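Side-chain contacts in carboxyl esterase NP (Bacillus subtilis, PDB 4CCW), which hydrolyses carboxylic esters to an alcohol and a carboxylate, as a carboxylesterase of the alpha/beta hydrolase superfamily: residues 42-47 with 108-113; 85-88 with 92-95; 183-188 with 271-276; 224-229 with 253-258; 264-269 with 280-285. All coordinates share one frame; numbering follows the deposited sequence.

Interaction 1. Residues 42-47 with 108-113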
# COMPACT_ATOMS: atom_id res chain seq x y z
N GLY A 42 -8.90 -15.83 -1.48
CA GLY A 42 -9.88 -15.26 -2.40
C GLY A 42 -9.30 -14.60 -3.62
O GLY A 42 -8.07 -14.49 -3.77
N GLN A 43 -10.19 -14.17 -4.51
CA GLN A 43 -9.80 -13.59 -5.79
C GLN A 43 -9.19 -12.21 -5.61
O GLN A 43 -9.82 -11.30 -5.05
CB GLN A 43 -10.99 -13.53 -6.76
CG GLN A 43 -11.63 -14.89 -7.05
CD GLN A 43 -10.82 -15.75 -8.00
OE1 GLN A 43 -9.89 -15.29 -8.65
NE2 GLN A 43 -11.19 -17.02 -8.09
N THR A 44 -7.97 -12.06 -6.12
CA THR A 44 -7.16 -10.88 -5.89
C THR A 44 -6.96 -10.11 -7.19
O THR A 44 -6.49 -10.66 -8.19
CB THR A 44 -5.80 -11.30 -5.29
OG1 THR A 44 -6.04 -11.94 -4.04
CG2 THR A 44 -4.89 -10.11 -5.07
N HIS A 45 -7.34 -8.84 -7.18
CA HIS A 45 -7.28 -8.00 -8.36
C HIS A 45 -5.89 -7.45 -8.56
O HIS A 45 -5.23 -7.01 -7.61
CB HIS A 45 -8.32 -6.89 -8.25
CG HIS A 45 -8.52 -6.11 -9.52
ND1 HIS A 45 -7.92 -4.92 -9.75
CD2 HIS A 45 -9.27 -6.39 -10.65
CE1 HIS A 45 -8.27 -4.47 -10.97
NE2 HIS A 45 -9.10 -5.37 -11.52
N VAL A 46 -5.42 -7.52 -9.81
CA VAL A 46 -4.08 -7.08 -10.17
C VAL A 46 -4.13 -6.24 -11.44
O VAL A 46 -4.88 -6.55 -12.38
CB VAL A 46 -3.12 -8.28 -10.39
CG1 VAL A 46 -1.69 -7.81 -10.69
CG2 VAL A 46 -3.10 -9.21 -9.19
N ILE A 47 -3.35 -5.17 -11.45
CA ILE A 47 -3.12 -4.36 -12.64
C ILE A 47 -1.65 -4.52 -13.07
O ILE A 47 -0.74 -4.18 -12.31
CB ILE A 47 -3.44 -2.88 -12.38
CG1 ILE A 47 -4.84 -2.73 -11.78
CG2 ILE A 47 -3.32 -2.07 -13.66
CD1 ILE A 47 -5.04 -1.45 -11.00
N ALA A 108 0.74 -13.00 4.89
CA ALA A 108 1.96 -13.40 4.19
C ALA A 108 1.71 -14.57 3.23
O ALA A 108 2.24 -14.59 2.11
CB ALA A 108 3.08 -13.73 5.16
N ASN A 109 0.91 -15.54 3.66
CA ASN A 109 0.51 -16.67 2.82
C ASN A 109 -0.36 -16.24 1.63
O ASN A 109 -0.30 -16.85 0.56
CB ASN A 109 -0.23 -17.75 3.63
CG ASN A 109 0.70 -18.58 4.50
OD1 ASN A 109 1.91 -18.68 4.24
ND2 ASN A 109 0.14 -19.20 5.54
N TRP A 110 -1.16 -15.19 1.82
CA TRP A 110 -1.96 -14.62 0.73
C TRP A 110 -1.02 -14.10 -0.34
O TRP A 110 -1.14 -14.44 -1.52
CB TRP A 110 -2.90 -13.51 1.25
CG TRP A 110 -3.36 -12.57 0.16
CD1 TRP A 110 -4.27 -12.82 -0.86
CD2 TRP A 110 -2.89 -11.20 -0.09
NE1 TRP A 110 -4.41 -11.74 -1.69
CE2 TRP A 110 -3.61 -10.72 -1.28
CE3 TRP A 110 -2.00 -10.33 0.54
CZ2 TRP A 110 -3.41 -9.45 -1.80
CZ3 TRP A 110 -1.80 -9.06 0.00
CH2 TRP A 110 -2.50 -8.63 -1.14
N LEU A 111 -0.05 -13.30 0.08
CA LEU A 111 0.91 -12.71 -0.85
C LEU A 111 1.81 -13.78 -1.49
O LEU A 111 2.18 -13.65 -2.66
CB LEU A 111 1.71 -11.62 -0.14
CG LEU A 111 2.51 -10.62 -1.00
CD1 LEU A 111 1.69 -10.02 -2.13
CD2 LEU A 111 3.05 -9.52 -0.09
N LEU A 112 2.16 -14.81 -0.72
CA LEU A 112 2.86 -15.98 -1.25
C LEU A 112 2.14 -16.51 -2.49
O LEU A 112 2.74 -16.63 -3.56
CB LEU A 112 3.00 -17.08 -0.19
CG LEU A 112 3.57 -18.44 -0.63
CD1 LEU A 112 4.99 -18.32 -1.14
CD2 LEU A 112 3.53 -19.46 0.51
N ASP A 113 0.84 -16.79 -2.34
CA ASP A 113 -0.01 -17.24 -3.45
C ASP A 113 0.03 -16.32 -4.66
O ASP A 113 0.13 -16.77 -5.80
CB ASP A 113 -1.47 -17.38 -2.99
CG ASP A 113 -1.67 -18.51 -1.99
OD1 ASP A 113 -0.75 -19.32 -1.76
OD2 ASP A 113 -2.79 -18.58 -1.44
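T44 and W110 make a buried strand-to-helix contact in the alpha/beta hydrolase fold. Strand 42-49 belongs to the central sheet, and helix 104-118 packs on one of its faces. One hydrogen bond carries the contact. The indole NE1 of W110 donates to OG1 of T44 at 2.9 Å, and the bond is nearly straight, 169° at the hydrogen. OG1 lies at the edge of the ring, almost in its plane, where the N-H points. The indole reaches the strand because CG of W110 is anti to the backbone N (chi1 159°). The same ring also touches V86 and T39 of the flanking strands and H134 of helix 130-141, which places it between helices and sheet. OG1 of T44 has a further, weak bond as donor to O of G42, so the hydroxyl passes the polar link on to the backbone two residues earlier. A phenylalanine in place of W110 would probably leave OG1 of T44 without its N-H donor and open a gap beside the strand. The methyl of T44 gives a second hold on the ring, at the benzene part of the indole, with CG2 of T44 3.6 Å from CZ2 of W110.

Interaction 2. Residues 85-88 with 92-95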
# COMPACT_ATOMS: atom_id res chain seq x y z
N ALA A 85 0.44 -4.12 -9.74
CA ALA A 85 -0.24 -3.42 -8.65
C ALA A 85 -1.35 -4.29 -8.07
O ALA A 85 -2.37 -4.53 -8.72
CB ALA A 85 -0.77 -2.08 -9.11
N VAL A 86 -1.13 -4.77 -6.85
CA VAL A 86 -2.00 -5.78 -6.23
C VAL A 86 -2.96 -5.14 -5.22
O VAL A 86 -2.52 -4.44 -4.30
CB VAL A 86 -1.13 -6.82 -5.50
CG1 VAL A 86 -2.02 -7.82 -4.76
CG2 VAL A 86 -0.19 -7.52 -6.48
N ASP A 87 -4.26 -5.41 -5.36
CA ASP A 87 -5.25 -4.92 -4.39
C ASP A 87 -5.20 -5.80 -3.15
O ASP A 87 -5.42 -7.01 -3.23
CB ASP A 87 -6.67 -4.90 -4.96
CG ASP A 87 -6.98 -3.64 -5.76
OD1 ASP A 87 -6.19 -2.68 -5.76
OD2 ASP A 87 -8.06 -3.61 -6.41
N ILE A 88 -4.88 -5.20 -2.00
CA ILE A 88 -4.74 -5.93 -0.74
C ILE A 88 -6.05 -6.57 -0.32
O ILE A 88 -7.09 -5.91 -0.20
CB ILE A 88 -4.17 -5.03 0.39
CG1 ILE A 88 -2.77 -4.53 0.03
CG2 ILE A 88 -4.14 -5.77 1.73
CD1 ILE A 88 -2.33 -3.35 0.87
N LYS A 92 -10.61 -1.98 1.11
CA LYS A 92 -11.61 -1.40 0.21
C LYS A 92 -11.06 -1.22 -1.20
O LYS A 92 -10.37 -0.24 -1.51
CB LYS A 92 -12.14 -0.07 0.80
CG LYS A 92 -13.44 0.44 0.18
CD LYS A 92 -14.66 -0.42 0.53
CE LYS A 92 -14.89 -0.54 2.02
NZ LYS A 92 -15.26 0.75 2.67
N ASN A 93 -11.37 -2.20 -2.05
CA ASN A 93 -10.83 -2.32 -3.41
C ASN A 93 -11.53 -3.47 -4.15
O ASN A 93 -12.59 -3.91 -3.73
CB ASN A 93 -9.30 -2.52 -3.39
CG ASN A 93 -8.87 -3.71 -2.54
OD1 ASN A 93 -9.47 -4.79 -2.62
ND2 ASN A 93 -7.83 -3.52 -1.73
N LYS A 94 -10.91 -3.96 -5.22
CA LYS A 94 -11.55 -4.97 -6.08
C LYS A 94 -11.23 -6.42 -5.69
O LYS A 94 -11.81 -7.35 -6.25
CB LYS A 94 -11.18 -4.73 -7.54
CG LYS A 94 -11.97 -3.63 -8.25
CD LYS A 94 -11.79 -3.77 -9.76
CE LYS A 94 -12.67 -2.81 -10.55
NZ LYS A 94 -12.66 -3.13 -12.00
N SER A 95 -10.31 -6.63 -4.75
CA SER A 95 -10.06 -7.98 -4.23
C SER A 95 -11.23 -8.49 -3.38
O SER A 95 -11.91 -7.71 -2.71
CB SER A 95 -8.75 -8.05 -3.46
OG SER A 95 -7.69 -7.92 -4.38
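D87 and N93 meet as two flat groups, and their first torsions set this up. CG of D87 stands anti to its carbonyl carbon (chi1 -84°). CG of N93 sits between its own backbone N and carbonyl carbon (chi1 55°), which folds the amide back over D87. The carboxylate and amide planes are stacked, 11° apart, and the two side chains run in opposite directions. N93 uses both ends of its amide. ND2 donates to O of I88 at 2.9 Å, and I88 O lies in the amide plane. OD1 accepts from N of S95 at 2.9 Å, which makes an Asx turn. OD2 of D87 takes the backbone N-H of K94 at 3.1 Å, from above the carboxylate plane. The hydroxyl of S95 donates to O of D87, with OG 2.7 Å from that oxygen. Three cross-links thus tie 93-95 to D87 and I88, just past the end of strand 82-86. The buried carboxylate has other partners too: S67 bonds to OD1 and the hydroxyl of Y21 to OD2. The loop returns at strand 96-97. It lies beside strand 42-49, whose H45 N bonds to OG of S95, and against helix 12-24, where NZ of K94 bonds to OD1 of N22.

Interaction 3. Residues 183-188 with 271-276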
# COMPACT_ATOMS: atom_id res chain seq x y z
N ASN A 183 -7.70 16.87 4.59
CA ASN A 183 -7.10 18.14 5.00
C ASN A 183 -6.10 17.95 6.13
O ASN A 183 -5.10 18.66 6.21
CB ASN A 183 -8.19 19.14 5.38
CG ASN A 183 -9.05 19.56 4.20
OD1 ASN A 183 -8.78 19.20 3.05
ND2 ASN A 183 -10.11 20.32 4.48
N TRP A 184 -6.38 16.97 6.99
CA TRP A 184 -5.47 16.59 8.05
C TRP A 184 -4.24 15.93 7.50
O TRP A 184 -3.13 16.29 7.88
CB TRP A 184 -6.19 15.67 9.03
CG TRP A 184 -5.31 15.00 10.06
CD1 TRP A 184 -4.64 15.58 11.14
CD2 TRP A 184 -5.02 13.56 10.16
NE1 TRP A 184 -3.98 14.63 11.87
CE2 TRP A 184 -4.15 13.40 11.34
CE3 TRP A 184 -5.36 12.42 9.42
CZ2 TRP A 184 -3.68 12.16 11.74
CZ3 TRP A 184 -4.86 11.18 9.83
CH2 TRP A 184 -4.05 11.05 10.96
N MET A 185 -4.43 14.96 6.61
CA MET A 185 -3.33 14.15 6.09
C MET A 185 -2.49 14.89 5.05
O MET A 185 -1.31 14.60 4.87
CB MET A 185 -3.88 12.84 5.51
CG MET A 185 -2.82 11.87 5.03
SD MET A 185 -3.49 10.24 4.73
CE MET A 185 -3.43 9.60 6.40
N MET A 186 -3.09 15.85 4.36
CA MET A 186 -2.39 16.51 3.26
C MET A 186 -2.35 18.02 3.40
O MET A 186 -3.37 18.65 3.66
CB MET A 186 -3.03 16.09 1.94
CG MET A 186 -3.18 14.58 1.85
SD MET A 186 -3.76 13.96 0.28
CE MET A 186 -2.39 14.41 -0.78
N THR A 187 -1.16 18.60 3.23
CA THR A 187 -0.98 20.06 3.22
C THR A 187 -1.79 20.65 2.06
O THR A 187 -2.36 21.74 2.18
CB THR A 187 0.51 20.44 3.11
OG1 THR A 187 1.24 19.82 4.18
CG2 THR A 187 0.70 21.96 3.20
N ASP A 188 -1.85 19.91 0.95
CA ASP A 188 -2.67 20.28 -0.19
C ASP A 188 -3.28 19.04 -0.83
O ASP A 188 -2.64 18.37 -1.64
CB ASP A 188 -1.84 21.06 -1.22
CG ASP A 188 -2.70 21.66 -2.33
OD1 ASP A 188 -3.94 21.62 -2.24
OD2 ASP A 188 -2.11 22.17 -3.31
N ALA A 271 6.50 16.85 1.74
CA ALA A 271 5.61 15.71 1.56
C ALA A 271 5.22 15.18 2.92
O ALA A 271 5.92 15.36 3.90
CB ALA A 271 6.30 14.62 0.74
N GLY A 272 4.07 14.54 2.97
CA GLY A 272 3.59 13.95 4.20
C GLY A 272 3.40 12.47 3.98
O GLY A 272 4.25 11.80 3.39
N HIS A 273 2.27 11.96 4.47
CA HIS A 273 1.97 10.55 4.40
C HIS A 273 1.91 10.00 2.99
O HIS A 273 2.52 8.98 2.69
CB HIS A 273 0.65 10.29 5.12
CG HIS A 273 0.34 8.83 5.35
ND1 HIS A 273 1.16 8.01 6.05
CD2 HIS A 273 -0.73 8.05 4.93
CE1 HIS A 273 0.62 6.78 6.08
NE2 HIS A 273 -0.53 6.81 5.40
N VAL A 274 1.17 10.66 2.11
CA VAL A 274 0.95 10.11 0.77
C VAL A 274 2.03 10.66 -0.16
O VAL A 274 1.76 11.32 -1.19
CB VAL A 274 -0.49 10.37 0.28
CG1 VAL A 274 -0.82 9.45 -0.89
CG2 VAL A 274 -1.48 10.11 1.42
N LEU A 275 3.28 10.40 0.21
CA LEU A 275 4.42 11.05 -0.42
C LEU A 275 4.63 10.70 -1.90
O LEU A 275 5.16 11.51 -2.67
CB LEU A 275 5.69 10.83 0.43
CG LEU A 275 6.16 9.43 0.80
CD1 LEU A 275 6.91 8.80 -0.36
CD2 LEU A 275 7.09 9.48 2.01
N SER A 276 4.17 9.52 -2.30
CA SER A 276 4.22 9.08 -3.70
C SER A 276 3.35 9.96 -4.63
O SER A 276 3.63 10.07 -5.83
CB SER A 276 3.79 7.61 -3.80
OG SER A 276 2.47 7.43 -3.30
O HOH W 1 0.72 13.56 6.29
O HOH W 2 -0.07 13.15 2.62
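M185 lies obliquely across H273, very probably the catalytic proton acceptor of this alpha/beta hydrolase. M185 ends helix 177-185. H273 sits in the loop after strand 263-268, the usual place of the catalytic histidine in this fold. CG of M185 is anti to its backbone N (chi1 -176°), and the chain bends at the sulfur (chi3 -84°). This brings both SD and CE to the CD2 corner of the imidazole. CE is 3.4 Å from CD2, and SD is 3.5 Å from the same atom of H273. The approach is oblique, and the sulfur is 4.5 Å from the centroid of the H273 ring, a Met-aromatic contact. Farther up the chain, CG of M185 lies against CB of H273. V274 meets the methionine at about a right angle through CG2, beside SD. M185 therefore touches both the histidine and the residue after it.

The imidazole is held at ND1, which is hydrogen-bonded to OE1 of E244, consistent with the acid-histidine part of a catalytic triad. H273 also touches the bound (2-hydroxyethoxy)acetic acid. V274 is the centre of an inverse gamma turn and the N-cap residue of helix 275-278.

No direct hydrogen bond joins the two segments. Two waters do this work on the backbone. Both donate to O of M185 at the helix end. Water 1 accepts from N of H273, and water 2 accepts from N of V274 at 2.8 Å.

Interaction 4. Residues 224-229 with 253-258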
# COMPACT_ATOMS: atom_id res chain seq x y z
N PHE A 224 6.73 -4.01 14.83
CA PHE A 224 7.68 -5.12 14.95
C PHE A 224 8.58 -4.93 16.16
O PHE A 224 8.96 -3.80 16.47
CB PHE A 224 8.49 -5.27 13.65
CG PHE A 224 7.66 -5.68 12.48
CD1 PHE A 224 7.43 -7.03 12.21
CD2 PHE A 224 7.05 -4.72 11.67
CE1 PHE A 224 6.62 -7.42 11.14
CE2 PHE A 224 6.22 -5.10 10.62
CZ PHE A 224 6.02 -6.45 10.34
N THR A 225 8.93 -6.02 16.82
CA THR A 225 9.80 -5.95 17.98
C THR A 225 11.23 -5.59 17.55
O THR A 225 11.59 -5.64 16.36
CB THR A 225 9.86 -7.29 18.74
OG1 THR A 225 10.50 -8.28 17.91
CG2 THR A 225 8.45 -7.75 19.17
N ASP A 226 12.05 -5.22 18.54
CA ASP A 226 13.46 -4.96 18.29
C ASP A 226 14.12 -6.13 17.58
O ASP A 226 14.81 -5.95 16.56
CB ASP A 226 14.19 -4.71 19.62
CG ASP A 226 13.83 -3.38 20.26
OD1 ASP A 226 13.00 -2.64 19.70
OD2 ASP A 226 14.38 -3.08 21.35
N GLU A 227 13.87 -7.33 18.11
CA GLU A 227 14.46 -8.54 17.55
C GLU A 227 13.98 -8.82 16.13
O GLU A 227 14.78 -9.19 15.28
CB GLU A 227 14.23 -9.75 18.48
CG GLU A 227 15.18 -9.80 19.69
CD GLU A 227 16.65 -9.50 19.38
OE1 GLU A 227 17.31 -10.29 18.67
OE2 GLU A 227 17.16 -8.45 19.86
N GLU A 228 12.68 -8.62 15.88
CA GLU A 228 12.15 -8.77 14.52
C GLU A 228 12.81 -7.84 13.51
O GLU A 228 13.19 -8.27 12.42
CB GLU A 228 10.62 -8.59 14.52
CG GLU A 228 9.93 -9.84 15.07
CD GLU A 228 8.46 -9.68 15.38
OE1 GLU A 228 8.00 -8.54 15.57
OE2 GLU A 228 7.78 -10.72 15.45
N LEU A 229 13.00 -6.58 13.89
CA LEU A 229 13.68 -5.62 13.03
C LEU A 229 15.14 -6.00 12.78
O LEU A 229 15.62 -5.91 11.65
CB LEU A 229 13.58 -4.20 13.61
CG LEU A 229 12.19 -3.54 13.68
CD1 LEU A 229 12.34 -2.12 14.24
CD2 LEU A 229 11.50 -3.53 12.32
N LEU A 253 12.12 7.11 11.71
CA LEU A 253 13.43 6.92 11.08
C LEU A 253 14.44 6.46 12.13
O LEU A 253 15.27 5.58 11.87
CB LEU A 253 13.90 8.21 10.40
CG LEU A 253 15.28 8.14 9.71
CD1 LEU A 253 15.32 9.03 8.47
CD2 LEU A 253 16.36 8.57 10.69
N HIS A 254 14.38 7.06 13.32
CA HIS A 254 15.33 6.73 14.38
C HIS A 254 15.22 5.27 14.73
O HIS A 254 16.22 4.55 14.72
CB HIS A 254 15.13 7.61 15.62
CG HIS A 254 15.86 7.10 16.84
ND1 HIS A 254 15.30 6.26 17.72
CD2 HIS A 254 17.17 7.29 17.26
CE1 HIS A 254 16.19 5.95 18.68
NE2 HIS A 254 17.33 6.57 18.40
N ARG A 255 14.00 4.79 14.98
CA ARG A 255 13.86 3.39 15.38
C ARG A 255 14.28 2.43 14.25
O ARG A 255 15.04 1.48 14.48
CB ARG A 255 12.44 3.08 15.89
CG ARG A 255 12.33 1.63 16.39
CD ARG A 255 11.18 1.39 17.35
NE ARG A 255 11.30 0.01 17.85
CZ ARG A 255 10.64 -1.05 17.39
NH1 ARG A 255 9.73 -0.94 16.41
NH2 ARG A 255 10.87 -2.24 17.93
N ALA A 256 13.82 2.71 13.02
CA ALA A 256 14.14 1.86 11.88
C ALA A 256 15.66 1.76 11.68
O ALA A 256 16.23 0.66 11.52
CB ALA A 256 13.46 2.42 10.63
N SER A 257 16.32 2.91 11.73
CA SER A 257 17.77 3.00 11.51
C SER A 257 18.56 2.36 12.63
O SER A 257 19.68 1.94 12.40
CB SER A 257 18.20 4.45 11.34
OG SER A 257 17.55 5.05 10.23
N SER A 258 17.98 2.31 13.83
CA SER A 258 18.64 1.72 15.01
C SER A 258 18.76 0.19 14.94
O SER A 258 19.71 -0.38 15.47
CB SER A 258 17.92 2.14 16.31
OG SER A 258 18.12 3.55 16.55
O HOH W 3 12.74 0.34 20.25
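The carbonyl oxygen of F224 is gripped by two nitrogens of R255. NH1 donates to F224 O at 3.0 Å and NH2 to the same oxygen at 2.9 Å. The guanidinium comes end-on, and the oxygen lies in its plane. NH1 arrives nearly along the carbonyl axis. NH2 comes in the carbonyl plane. Sharing one acceptor leaves both bonds somewhat bent.

NH2 has a second, straighter bond. It meets OD1 of D226 at 2.8 Å with an angle of 165°, and this is a salt bridge. The carboxylate is turned 37° from the guanidinium plane. Water 3 bridges the same pair, accepting from NE of R255 and donating to OD1 of D226. The charged group is thus fixed along its edge by a carbonyl, a carboxylate and a water. NH1 also bonds to O of F158. CD1 of L229 sits over one face, toward the rim, 3.6 Å from NH1 of R255.

R255 gets there by an extended chain, with CG anti to the backbone N (chi1 -176°) and no bend up to NE. It spans from helix 249-259 to the start of helix 226-230. That start has its own lock. N of E228 donates to OG1 of T225, and N of T225 donates to OE1 of E228 at 3.0 Å. These reciprocal bonds are a capping box, so R255 grips the carbonyl just before a capped helix N-terminus, a partly buried helix-to-helix link on the outer side of the alpha/beta hydrolase fold.

Interaction 5. Residues 264-269 with 280-285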
# COMPACT_ATOMS: atom_id res chain seq x y z
N GLU A 264 18.32 2.12 3.98
CA GLU A 264 18.56 3.48 3.54
C GLU A 264 17.26 4.19 3.89
O GLU A 264 16.21 3.87 3.35
CB GLU A 264 18.88 3.53 2.03
CG GLU A 264 20.13 2.72 1.63
CD GLU A 264 20.55 2.93 0.18
OE1 GLU A 264 19.97 3.76 -0.54
OE2 GLU A 264 21.50 2.25 -0.26
N ALA A 265 17.32 5.11 4.85
CA ALA A 265 16.10 5.76 5.33
C ALA A 265 16.24 7.27 5.24
O ALA A 265 17.31 7.80 5.50
CB ALA A 265 15.79 5.33 6.76
N GLU A 266 15.16 7.95 4.86
CA GLU A 266 15.17 9.41 4.78
C GLU A 266 13.79 10.01 4.97
O GLU A 266 12.77 9.38 4.66
CB GLU A 266 15.80 9.91 3.47
CG GLU A 266 15.00 9.58 2.22
CD GLU A 266 15.66 10.09 0.96
OE1 GLU A 266 16.73 9.56 0.58
OE2 GLU A 266 15.11 11.04 0.35
N VAL A 267 13.78 11.23 5.50
CA VAL A 267 12.58 12.03 5.64
C VAL A 267 12.61 13.06 4.51
O VAL A 267 13.53 13.87 4.44
CB VAL A 267 12.50 12.75 6.99
CG1 VAL A 267 11.29 13.69 7.03
CG2 VAL A 267 12.39 11.74 8.12
N ILE A 268 11.61 12.99 3.65
CA ILE A 268 11.54 13.78 2.43
C ILE A 268 10.89 15.14 2.66
O ILE A 268 9.93 15.25 3.42
CB ILE A 268 10.77 13.00 1.34
CG1 ILE A 268 11.62 11.84 0.86
CG2 ILE A 268 10.37 13.91 0.18
CD1 ILE A 268 10.85 10.79 0.11
N LYS A 269 11.40 16.16 1.98
CA LYS A 269 10.88 17.52 2.12
C LYS A 269 9.55 17.69 1.38
O LYS A 269 9.30 17.02 0.37
CB LYS A 269 11.90 18.55 1.63
CG LYS A 269 13.17 18.63 2.47
CD LYS A 269 12.89 18.59 3.97
CE LYS A 269 14.07 19.08 4.79
NZ LYS A 269 15.25 18.16 4.78
N PRO A 280 5.90 12.97 -6.69
CA PRO A 280 6.18 11.84 -7.59
C PRO A 280 7.51 11.94 -8.33
O PRO A 280 8.19 10.93 -8.47
CB PRO A 280 5.01 11.87 -8.58
CG PRO A 280 4.53 13.28 -8.55
CD PRO A 280 4.70 13.72 -7.12
N ALA A 281 7.90 13.13 -8.79
CA ALA A 281 9.18 13.26 -9.51
C ALA A 281 10.36 12.80 -8.65
O ALA A 281 11.24 12.07 -9.13
CB ALA A 281 9.39 14.68 -10.02
N TYR A 282 10.39 13.23 -7.39
CA TYR A 282 11.49 12.84 -6.50
C TYR A 282 11.38 11.38 -6.12
O TYR A 282 12.35 10.64 -6.18
CB TYR A 282 11.53 13.68 -5.21
CG TYR A 282 12.68 13.25 -4.32
CD1 TYR A 282 13.99 13.58 -4.65
CD2 TYR A 282 12.45 12.48 -3.18
CE1 TYR A 282 15.05 13.17 -3.86
CE2 TYR A 282 13.51 12.06 -2.38
CZ TYR A 282 14.80 12.41 -2.72
OH TYR A 282 15.85 11.99 -1.94
N VAL A 283 10.18 10.97 -5.70
CA VAL A 283 9.96 9.61 -5.20
C VAL A 283 10.21 8.56 -6.28
O VAL A 283 10.86 7.53 -6.03
CB VAL A 283 8.57 9.48 -4.56
CG1 VAL A 283 8.28 8.02 -4.22
CG2 VAL A 283 8.50 10.34 -3.31
N ASN A 284 9.71 8.84 -7.49
CA ASN A 284 9.94 7.95 -8.63
C ASN A 284 11.42 7.65 -8.85
O ASN A 284 11.80 6.49 -8.91
CB ASN A 284 9.35 8.54 -9.92
CG ASN A 284 7.84 8.53 -9.94
OD1 ASN A 284 7.20 8.02 -9.02
ND2 ASN A 284 7.25 9.11 -10.98
N GLU A 285 12.24 8.70 -8.97
CA GLU A 285 13.69 8.56 -9.22
C GLU A 285 14.40 7.90 -8.04
O GLU A 285 15.30 7.07 -8.23
CB GLU A 285 14.34 9.92 -9.51
CG GLU A 285 15.83 9.85 -9.86
CD GLU A 285 16.77 9.73 -8.65
OE1 GLU A 285 16.40 10.15 -7.54
OE2 GLU A 285 17.91 9.23 -8.83
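E266 and Y282 reach toward each other from strand 263-268 and helix 280-291, and their polar ends meet between the two. CG of E266 stands between its backbone N and carbonyl carbon (chi1 67°), and the chain beyond is extended. CG of Y282 is anti to its backbone N, which sends the phenol toward the strand. The hydroxyl of Y282 donates to OE2 of E266, with OH 2.6 Å from that oxygen. OE2 of E266 accepts with its syn lone pair, on the side of the other carboxylate oxygen. OE2 lies at the edge of the ring, near its plane, and the carboxylate is turned 37° from the ring. OE2 is also 3.3 Å from CE2 of Y282. The other oxygen, OE1, is paired with R286 in a salt bridge. E266 therefore takes two partners from one helix, one on each oxygen.

Beside this polar pair the contact is apolar. I268 is two residues along the strand. Its CG1 is anti to its own carbonyl carbon and comes 3.8 Å from CE2 of Y282, crossing the ring obliquely. CD1 of I268 lies at the ring edge and reaches on to CG2 of V283 at 4.2 Å. An alanine in place of Y282 would probably leave OE2 of E266 without its hydroxyl donor and uncover the flank of I268.

Strand 264-268 and helix 280-285 run antiparallel (171°), their axes 11.6 Å apart at the closest. This is a helix packed on the sheet, as in the C-terminal part of the alpha/beta hydrolase fold.

Interactions 1, 2 and 3 are buried, while interactions 4 and 5 are partly buried. Interactions 1 and 2 share the sheet: strands 42-49 and 82-86 are neighbours, and I47 O and H45 O probably accept from A85 N and D87 N. Interaction 5 meets the same sheet at strand 263-268, on the opposite side of the chain's centre. Interaction 3 touches interaction 5 through L275 and S276 on V283, and interaction 4 touches it through L253 and S257. Chemistry follows place. Interaction 1 rests on one neutral hydrogen bond; interaction 2 adds a buried carboxylate. Interaction 3, at the active site, relies on sulfur and waters. Interaction 4 has a salt bridge across its segments. Interaction 5 pairs a phenol-to-carboxylate bond with apolar packing.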